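Local coordinates for protein dTor_3x33L (Synthetic construct, PDB 4YY2) that is a computationally designed protein with no natural function assigned, built so that three alpha-helical repeats close into a left-handed alpha/alpha toroid, at residues Leu15-Ala19 with Ser20-Arg24; Glu26-Glu29 with Lys30-Glu34; Lys37-Ser40 with Pro41-Leu45; Val93-Lys96 with Phe97-Leu101. One frame throughout, in Å; residues are numbered along the deposited sequence.

Interaction 1: Leu15-Ala19 with Ser20-Arg24; sequences LIAEA and SGTTR
Ser20 folds back onto Ile16 at the end of helix 8-20. Ser20 OG donates a hydrogen bond to Ile16 O at 2.8 Å, from above the carbonyl plane. Ser20 N donates to the same oxygen at 2.9 Å, nearly along the C=O axis. The hydroxyl reaches it because OG stands beside its own backbone N (chi1 -63°). A glycine in place of Ser20 would remove OG, and Ile16 O would probably keep the backbone bond but lose its second donor. Next in the turn, Thr22 N gives a straight bond to Ala17 O at 3.1 Å. Ala17 fills the inside of the bend, with CB 3.3 Å from Thr22 O. Val27 of helix 24-36 packs on Ala17 and Thr22, so this side is tight. On the looser solvent side, Glu18 OE1 and Arg24 NH2 stay 6.1 Å apart, and one water spans them, donating to the glutamate and accepting from the arginine. Thr23 OG1 caps Glu26 N at the start of helix 24-36. Gly21 carries the chain out of helix 8-20 with positive phi. This backward bonding round a glycine is a Schellman motif, here in the turn joining two successive helices of the toroid.

Interaction 2: Glu26-Glu29 with Lys30-Glu34; sequences EVKE and KFLKE
Lys28 sets CG anti to its backbone N (chi1 -179°), and Leu32 sets CG beside its own N (chi1 -64°). These torsions lay the two side chains alongside each other, one helical turn apart and pointing the same way. The lysine is extended, and both its CG and its CE lie 4.1 Å from Leu32 CD1. Leu32 CG also rests 3.3 Å from Lys28 O, the oxygen that accepts from Leu32 N at 2.9 Å. Lys30 makes a similar contact through methylenes, with CG 3.5 Å from Glu26 O. Its chain then bends at chi3, and NZ forms a salt bridge with Glu51. Phe31 turns the other way, into the interior. Its CB is 3.4 Å from Val27 O, and Lys28 O lies near the plane of the ring at its edge. The ring packs on Thr9 and Leu13 of helix 8-20 and on Pro41 and Val44 of helix 41-53. Four regular backbone bonds run through this part of helix 24-36, from Lys30 N to Glu26 O up to Lys33 N to Glu29 O. Glu26-Lys30 and Glu29-Lys33 have the right spacing for salt bridges, yet neither pair forms one. Cohesion within the turn therefore rests on backbone bonds and aliphatic contacts. Lys30 ties this helix to helix 41-53 through Glu51, while Glu34 pairs with Lys37 and Lys39 of the loop that follows.

Interaction 3: Lys37-Ser40 with Pro41-Leu45; sequences KGKS and PTEVL
A capping box made by Ser40 and Glu43 starts helix 41-53. Ser40 is the N-cap, and its OG accepts from Glu43 N at 3.1 Å with an N-H...O angle of 166°. OG takes the position between the backbone N and the carbonyl carbon (chi1 77°), which aims it at the first turn. The return bond is weak: Ser40 N donates to Glu43 OE1 at 3.5 Å. Glu43 is extended beyond CG, and this brings its carboxylate back to the cap. Ser40 O takes the first helical bond, from Val44 N at 3.0 Å. Lys39 crosses Glu43 at about a right angle. Its CB touches Glu43 OE1 and Val44 CG2, both at 3.6 Å. The ammonium goes past, with Lys39 NZ 5.8 Å from Glu43 OE2, and pairs with Glu34 and Glu47. Pro41 packs on Leu35 and Val44 on Glu34 of helix 24-36. With an alanine here instead of Glu43, Ser40 N would probably lose its carboxylate partner and the Lys39 methylenes would lose the group that crosses them. Pro41, the first helical residue, has no N-H to satisfy. Ser40 thus supplies acceptors for two N-H groups of the opening turn, through OG and O. The glutamate charge near the helix start would probably be eased by the helix dipole, with Lys39 contributing at most from a distance.

Interaction 4: Val93-Lys96 with Phe97-Leu101; sequences VKKK and FWKEL
Trp98 brings the CD1 corner of its indole onto Lys94 O, at 3.2 Å and oblique to the ring. The pair is one turn apart on helix 90-101, the last helix of the alpha/alpha toroid. Trp98 CG is anti to its carbonyl carbon (chi1 -73°), and this swings the ring back along the helix to that oxygen. The same Lys94 O accepts from Trp98 N at 3.1 Å. One face of the indole is met by Phe97 CD2, which stands 3.8 Å above the plane and is offset toward the rim. Trp98 CD1 in turn lies in the plane of the Phe97 ring, at its edge. Phe97 has CG anti to its backbone N (chi1 175°), which sends the ring away from this turn toward helices 8-20 and 74-86. Phe97 CB sits 3.5 Å from Val93 O, and the ring is buried against Val11, Leu12 and Leu15 of helix 8-20 and Leu79 of helix 74-86. Val93 covers the same side, on Leu79 and Ala83. Trp98 is exposed by contrast. The lysines line the outer part of the turn. Lys94 forms a salt bridge with Glu80. Lys95 NZ and Lys99 NZ are 5.4 Å apart; these like charges would probably repel weakly. Lys96 runs extended to a long, weak ion pair with Glu18. Glu100 N bonds to Lys96 O at 2.9 Å, and Glu100 CG lies 3.2 Å from that same oxygen.

Overall arrangement
Interactions 1, 2 and 3 form a packed group. Interaction 1 meets interaction 2 where Ile16 CG2 lies 4.2 Å from Val27 CG1. Interaction 2 meets interaction 3 through Glu34 OE1 and Lys39 NZ, a 2.7 Å salt bridge. Interaction 1 also reaches interaction 3, with Ile16 CD1 3.8 Å from Leu45 CD2. Interaction 4 joins this group through interaction 1, where Leu15 CD1 is 4.2 Å from Val93 CG1. This contact brings the last helix against the first, consistent with closure of the ring. Interactions 3 and 4 lie on opposite sides of the chain's centre, their own centres about 23 Å apart. A sodium ion is about 3 Å from the Glu26 side chain.

Interaction 1: Leu15-Ala19 with Ser20-Arg24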
# COMPACT_ATOMS: atom_id res chain seq x y z
N LEU A 15 4.29 5.88 0.53
CA LEU A 15 3.94 5.47 1.87
C LEU A 15 4.49 4.08 2.18
O LEU A 15 4.91 3.81 3.31
CB LEU A 15 2.39 5.53 2.11
CG LEU A 15 1.81 6.93 2.09
CD1 LEU A 15 0.32 6.94 2.10
CD2 LEU A 15 2.37 7.83 3.19
N ILE A 16 4.40 3.18 1.20
CA ILE A 16 4.94 1.80 1.33
C ILE A 16 6.46 1.81 1.49
O ILE A 16 7.00 1.12 2.39
CB ILE A 16 4.49 0.90 0.18
CG1 ILE A 16 2.96 0.70 0.24
CG2 ILE A 16 5.26 -0.40 0.19
CD1 ILE A 16 2.36 0.13 -1.04
N ALA A 17 7.15 2.66 0.70
CA ALA A 17 8.57 2.85 0.94
C ALA A 17 8.93 3.27 2.36
O ALA A 17 9.88 2.71 3.01
CB ALA A 17 9.14 3.84 -0.05
N GLU A 18 8.22 4.28 2.87
CA GLU A 18 8.46 4.69 4.27
C GLU A 18 8.24 3.55 5.25
O GLU A 18 9.06 3.34 6.22
CB GLU A 18 7.61 5.87 4.64
CG GLU A 18 8.11 6.59 5.88
CD GLU A 18 7.62 8.04 6.00
OE1 GLU A 18 6.60 8.39 5.36
OE2 GLU A 18 8.29 8.83 6.74
N ALA A 19 7.19 2.76 5.03
CA ALA A 19 6.84 1.66 5.97
C ALA A 19 7.89 0.53 5.88
O ALA A 19 8.08 -0.19 6.85
CB ALA A 19 5.45 1.08 5.70
N SER A 20 8.54 0.40 4.72
CA SER A 20 9.49 -0.63 4.35
C SER A 20 10.93 -0.29 4.65
O SER A 20 11.75 -1.15 4.54
CB SER A 20 9.47 -0.87 2.80
OG SER A 20 8.20 -1.36 2.36
N GLY A 21 11.21 0.96 4.94
CA GLY A 21 12.56 1.44 5.10
C GLY A 21 13.42 1.35 3.82
O GLY A 21 14.64 1.16 3.86
N THR A 22 12.76 1.58 2.67
CA THR A 22 13.38 1.50 1.38
C THR A 22 13.06 2.81 0.67
O THR A 22 12.26 3.62 1.13
CB THR A 22 12.78 0.27 0.62
OG1 THR A 22 11.37 0.37 0.59
CG2 THR A 22 13.23 -1.02 1.32
N THR A 23 13.70 3.03 -0.46
CA THR A 23 13.49 4.27 -1.25
C THR A 23 12.25 4.17 -2.09
O THR A 23 11.78 3.10 -2.43
CB THR A 23 14.68 4.63 -2.21
OG1 THR A 23 14.71 3.72 -3.28
CG2 THR A 23 16.02 4.61 -1.43
N ARG A 24 11.72 5.33 -2.47
CA ARG A 24 10.57 5.38 -3.36
C ARG A 24 10.87 4.76 -4.69
O ARG A 24 10.02 4.04 -5.24
CB ARG A 24 10.14 6.83 -3.53
CG ARG A 24 9.75 7.48 -2.21
CD ARG A 24 9.85 8.98 -2.19
NE ARG A 24 9.15 9.52 -1.03
CZ ARG A 24 8.87 10.83 -0.89
NH1 ARG A 24 9.18 11.69 -1.85
NH2 ARG A 24 8.22 11.26 0.19
O HOH W 1 6.97 9.46 2.60

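Interaction 2: Glu26-Glu29 with Lys30-Glu34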
# COMPACT_ATOMS: atom_id res chain seq x y z
N GLU A 26 13.10 2.27 -5.36
CA GLU A 26 13.20 0.84 -5.14
C GLU A 26 11.82 0.21 -5.16
O GLU A 26 11.53 -0.80 -5.83
CB GLU A 26 13.94 0.57 -3.81
CG GLU A 26 15.43 0.69 -3.97
CD GLU A 26 16.20 0.68 -2.65
OE1 GLU A 26 15.64 0.96 -1.58
OE2 GLU A 26 17.38 0.40 -2.72
N VAL A 27 10.88 0.86 -4.44
CA VAL A 27 9.55 0.30 -4.36
C VAL A 27 8.87 0.39 -5.76
O VAL A 27 8.23 -0.57 -6.20
CB VAL A 27 8.75 1.05 -3.28
CG1 VAL A 27 7.27 0.66 -3.32
CG2 VAL A 27 9.38 0.69 -1.95
N LYS A 28 9.04 1.52 -6.41
CA LYS A 28 8.49 1.74 -7.74
C LYS A 28 8.99 0.69 -8.67
O LYS A 28 8.24 0.16 -9.48
CB LYS A 28 8.96 3.10 -8.29
CG LYS A 28 8.43 3.45 -9.68
CD LYS A 28 8.86 4.82 -10.21
CE LYS A 28 8.14 5.11 -11.53
NZ LYS A 28 8.38 6.49 -12.02
N GLU A 29 10.29 0.43 -8.64
CA GLU A 29 10.83 -0.53 -9.60
C GLU A 29 10.34 -1.93 -9.32
O GLU A 29 10.06 -2.67 -10.28
CB GLU A 29 12.33 -0.49 -9.73
CG GLU A 29 12.81 0.81 -10.35
CD GLU A 29 12.58 0.92 -11.85
OE1 GLU A 29 12.14 -0.04 -12.53
OE2 GLU A 29 12.82 2.02 -12.31
N LYS A 30 10.24 -2.33 -8.05
CA LYS A 30 9.61 -3.61 -7.71
C LYS A 30 8.16 -3.71 -8.22
O LYS A 30 7.77 -4.70 -8.83
CB LYS A 30 9.59 -3.86 -6.20
CG LYS A 30 10.95 -4.27 -5.65
CD LYS A 30 11.04 -4.09 -4.13
CE LYS A 30 10.27 -5.16 -3.40
NZ LYS A 30 10.51 -4.94 -1.94
N PHE A 31 7.42 -2.64 -8.04
CA PHE A 31 6.00 -2.52 -8.52
C PHE A 31 5.88 -2.70 -10.02
O PHE A 31 5.11 -3.55 -10.53
CB PHE A 31 5.44 -1.18 -8.02
CG PHE A 31 4.07 -0.88 -8.48
CD1 PHE A 31 2.98 -1.42 -7.86
CD2 PHE A 31 3.85 -0.06 -9.56
CE1 PHE A 31 1.69 -1.13 -8.30
CE2 PHE A 31 2.57 0.29 -9.95
CZ PHE A 31 1.48 -0.27 -9.32
N LEU A 32 6.69 -1.96 -10.76
CA LEU A 32 6.73 -2.07 -12.23
C LEU A 32 7.12 -3.44 -12.71
O LEU A 32 6.48 -3.99 -13.63
CB LEU A 32 7.60 -1.01 -12.83
CG LEU A 32 7.11 0.41 -12.62
CD1 LEU A 32 8.15 1.34 -13.21
CD2 LEU A 32 5.74 0.71 -13.27
N LYS A 33 8.13 -4.04 -12.08
CA LYS A 33 8.58 -5.38 -12.49
C LYS A 33 7.51 -6.45 -12.27
O LYS A 33 7.32 -7.39 -13.07
CB LYS A 33 9.85 -5.73 -11.68
CG LYS A 33 10.38 -7.13 -11.85
CD LYS A 33 10.97 -7.54 -10.51
CE LYS A 33 12.34 -6.94 -10.26
NZ LYS A 33 13.39 -8.02 -10.22
N GLU A 34 6.81 -6.36 -11.17
CA GLU A 34 5.73 -7.32 -10.88
C GLU A 34 4.52 -7.19 -11.83
O GLU A 34 3.95 -8.19 -12.24
CB GLU A 34 5.26 -7.21 -9.41
CG GLU A 34 6.30 -7.60 -8.39
CD GLU A 34 6.81 -9.03 -8.48
OE1 GLU A 34 6.02 -9.97 -8.79
OE2 GLU A 34 8.04 -9.21 -8.25

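Interaction 3: Lys37-Ser40 with Pro41-Leu45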
# COMPACT_ATOMS: atom_id res chain seq x y z
N LYS A 37 5.11 -9.02 -14.99
CA LYS A 37 4.77 -10.46 -14.84
C LYS A 37 3.29 -10.79 -15.00
O LYS A 37 2.90 -11.95 -14.92
CB LYS A 37 5.18 -11.00 -13.48
CG LYS A 37 6.64 -10.98 -13.21
CD LYS A 37 6.85 -11.51 -11.81
CE LYS A 37 8.28 -11.34 -11.40
NZ LYS A 37 8.44 -11.88 -10.06
N GLY A 38 2.47 -9.77 -15.15
CA GLY A 38 1.03 -9.94 -15.41
C GLY A 38 0.13 -9.76 -14.20
O GLY A 38 -1.09 -9.95 -14.29
N LYS A 39 0.70 -9.37 -13.06
CA LYS A 39 -0.12 -8.99 -11.86
C LYS A 39 -0.86 -7.62 -12.00
O LYS A 39 -0.49 -6.80 -12.81
CB LYS A 39 0.76 -9.00 -10.61
CG LYS A 39 1.25 -10.37 -10.20
CD LYS A 39 2.18 -10.31 -9.04
CE LYS A 39 2.92 -11.60 -8.85
NZ LYS A 39 3.94 -11.36 -7.80
N SER A 40 -1.91 -7.42 -11.22
CA SER A 40 -2.71 -6.20 -11.20
C SER A 40 -2.08 -5.26 -10.20
O SER A 40 -1.52 -5.70 -9.21
CB SER A 40 -4.23 -6.42 -10.76
OG SER A 40 -4.46 -6.61 -9.30
N PRO A 41 -2.28 -3.94 -10.38
CA PRO A 41 -1.72 -3.02 -9.38
C PRO A 41 -2.21 -3.24 -7.96
O PRO A 41 -1.41 -3.17 -7.02
CB PRO A 41 -2.22 -1.66 -9.85
CG PRO A 41 -2.38 -1.83 -11.32
CD PRO A 41 -2.85 -3.22 -11.53
N THR A 42 -3.49 -3.51 -7.76
CA THR A 42 -3.93 -3.78 -6.37
C THR A 42 -3.23 -4.98 -5.76
O THR A 42 -2.72 -4.95 -4.57
CB THR A 42 -5.46 -3.99 -6.27
OG1 THR A 42 -6.14 -2.82 -6.75
CG2 THR A 42 -5.86 -4.22 -4.80
N GLU A 43 -3.18 -6.07 -6.50
CA GLU A 43 -2.50 -7.26 -6.02
C GLU A 43 -1.04 -7.00 -5.63
O GLU A 43 -0.56 -7.46 -4.58
CB GLU A 43 -2.50 -8.31 -7.13
CG GLU A 43 -2.08 -9.68 -6.76
CD GLU A 43 -2.06 -10.60 -7.97
OE1 GLU A 43 -2.26 -10.17 -9.14
OE2 GLU A 43 -1.84 -11.76 -7.73
N VAL A 44 -0.30 -6.28 -6.51
CA VAL A 44 1.06 -5.92 -6.21
C VAL A 44 1.23 -5.02 -4.99
O VAL A 44 2.11 -5.24 -4.15
CB VAL A 44 1.74 -5.23 -7.40
CG1 VAL A 44 3.18 -4.91 -7.11
CG2 VAL A 44 1.68 -6.13 -8.63
N LEU A 45 0.34 -4.03 -4.87
CA LEU A 45 0.39 -3.18 -3.68
C LEU A 45 0.25 -4.01 -2.43
O LEU A 45 0.95 -3.81 -1.44
CB LEU A 45 -0.70 -2.10 -3.72
CG LEU A 45 -0.45 -0.98 -4.79
CD1 LEU A 45 -1.68 -0.11 -4.94
CD2 LEU A 45 0.76 -0.14 -4.46

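Interaction 4: Val93-Lys96 with Phe97-Leu101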
# COMPACT_ATOMS: atom_id res chain seq x y z
N VAL A 93 -1.72 8.11 8.64
CA VAL A 93 -1.41 7.68 7.29
C VAL A 93 -2.36 8.34 6.28
O VAL A 93 -1.95 8.77 5.22
CB VAL A 93 -1.40 6.15 7.19
CG1 VAL A 93 -1.26 5.67 5.74
CG2 VAL A 93 -0.22 5.66 8.00
N LYS A 94 -3.63 8.39 6.63
CA LYS A 94 -4.65 9.02 5.77
C LYS A 94 -4.34 10.50 5.60
O LYS A 94 -4.44 11.02 4.49
CB LYS A 94 -6.06 8.78 6.30
CG LYS A 94 -6.49 7.31 6.12
CD LYS A 94 -7.85 6.98 6.73
CE LYS A 94 -8.07 5.49 6.86
NZ LYS A 94 -9.32 5.13 7.58
N LYS A 95 -3.97 11.17 6.70
CA LYS A 95 -3.54 12.60 6.62
C LYS A 95 -2.44 12.78 5.63
O LYS A 95 -2.48 13.74 4.82
CB LYS A 95 -3.11 13.24 8.01
CG LYS A 95 -1.98 12.53 8.69
CD LYS A 95 -1.10 13.39 9.60
CE LYS A 95 -0.10 12.58 10.42
NZ LYS A 95 1.17 12.33 9.68
N LYS A 96 -1.42 11.91 5.69
CA LYS A 96 -0.26 12.02 4.83
C LYS A 96 -0.60 11.82 3.39
O LYS A 96 -0.07 12.52 2.51
CB LYS A 96 0.86 11.05 5.22
CG LYS A 96 1.66 11.44 6.44
CD LYS A 96 2.67 10.33 6.80
CE LYS A 96 3.67 10.69 7.88
NZ LYS A 96 4.65 9.56 7.96
N PHE A 97 -1.48 10.86 3.16
CA PHE A 97 -1.95 10.56 1.86
C PHE A 97 -2.55 11.82 1.19
O PHE A 97 -2.15 12.22 0.08
CB PHE A 97 -2.89 9.39 1.86
CG PHE A 97 -3.53 9.10 0.50
CD1 PHE A 97 -2.86 8.32 -0.46
CD2 PHE A 97 -4.79 9.60 0.19
CE1 PHE A 97 -3.45 8.07 -1.70
CE2 PHE A 97 -5.38 9.33 -1.06
CZ PHE A 97 -4.69 8.56 -1.98
N TRP A 98 -3.50 12.44 1.86
CA TRP A 98 -4.21 13.57 1.27
C TRP A 98 -3.28 14.76 1.14
O TRP A 98 -3.41 15.56 0.18
CB TRP A 98 -5.52 13.84 2.06
CG TRP A 98 -6.58 12.80 1.77
CD1 TRP A 98 -6.94 11.78 2.57
CD2 TRP A 98 -7.39 12.69 0.61
NE1 TRP A 98 -7.91 11.03 1.99
CE2 TRP A 98 -8.19 11.55 0.76
CE3 TRP A 98 -7.50 13.42 -0.59
CZ2 TRP A 98 -9.16 11.14 -0.20
CZ3 TRP A 98 -8.46 13.01 -1.54
CH2 TRP A 98 -9.25 11.87 -1.34
N LYS A 99 -2.32 14.89 2.08
CA LYS A 99 -1.35 15.99 2.03
C LYS A 99 -0.50 15.87 0.81
O LYS A 99 -0.27 16.86 0.10
CB LYS A 99 -0.40 16.05 3.23
CG LYS A 99 -0.71 17.14 4.21
CD LYS A 99 0.13 17.01 5.48
CE LYS A 99 -0.65 17.42 6.70
NZ LYS A 99 0.23 17.33 7.91
N GLU A 100 -0.02 14.66 0.57
CA GLU A 100 0.97 14.42 -0.48
C GLU A 100 0.30 14.54 -1.84
O GLU A 100 0.88 14.96 -2.81
CB GLU A 100 1.60 13.05 -0.34
CG GLU A 100 2.62 12.92 0.80
CD GLU A 100 3.76 13.93 0.67
OE1 GLU A 100 4.38 14.00 -0.41
OE2 GLU A 100 3.97 14.70 1.63
N LEU A 101 -0.94 14.09 -1.89
CA LEU A 101 -1.72 14.21 -3.12
C LEU A 101 -1.86 15.69 -3.49
O LEU A 101 -1.72 16.05 -4.64
CB LEU A 101 -3.09 13.55 -2.90
CG LEU A 101 -3.83 13.08 -4.13
CD1 LEU A 101 -3.11 11.90 -4.81
CD2 LEU A 101 -5.25 12.69 -3.73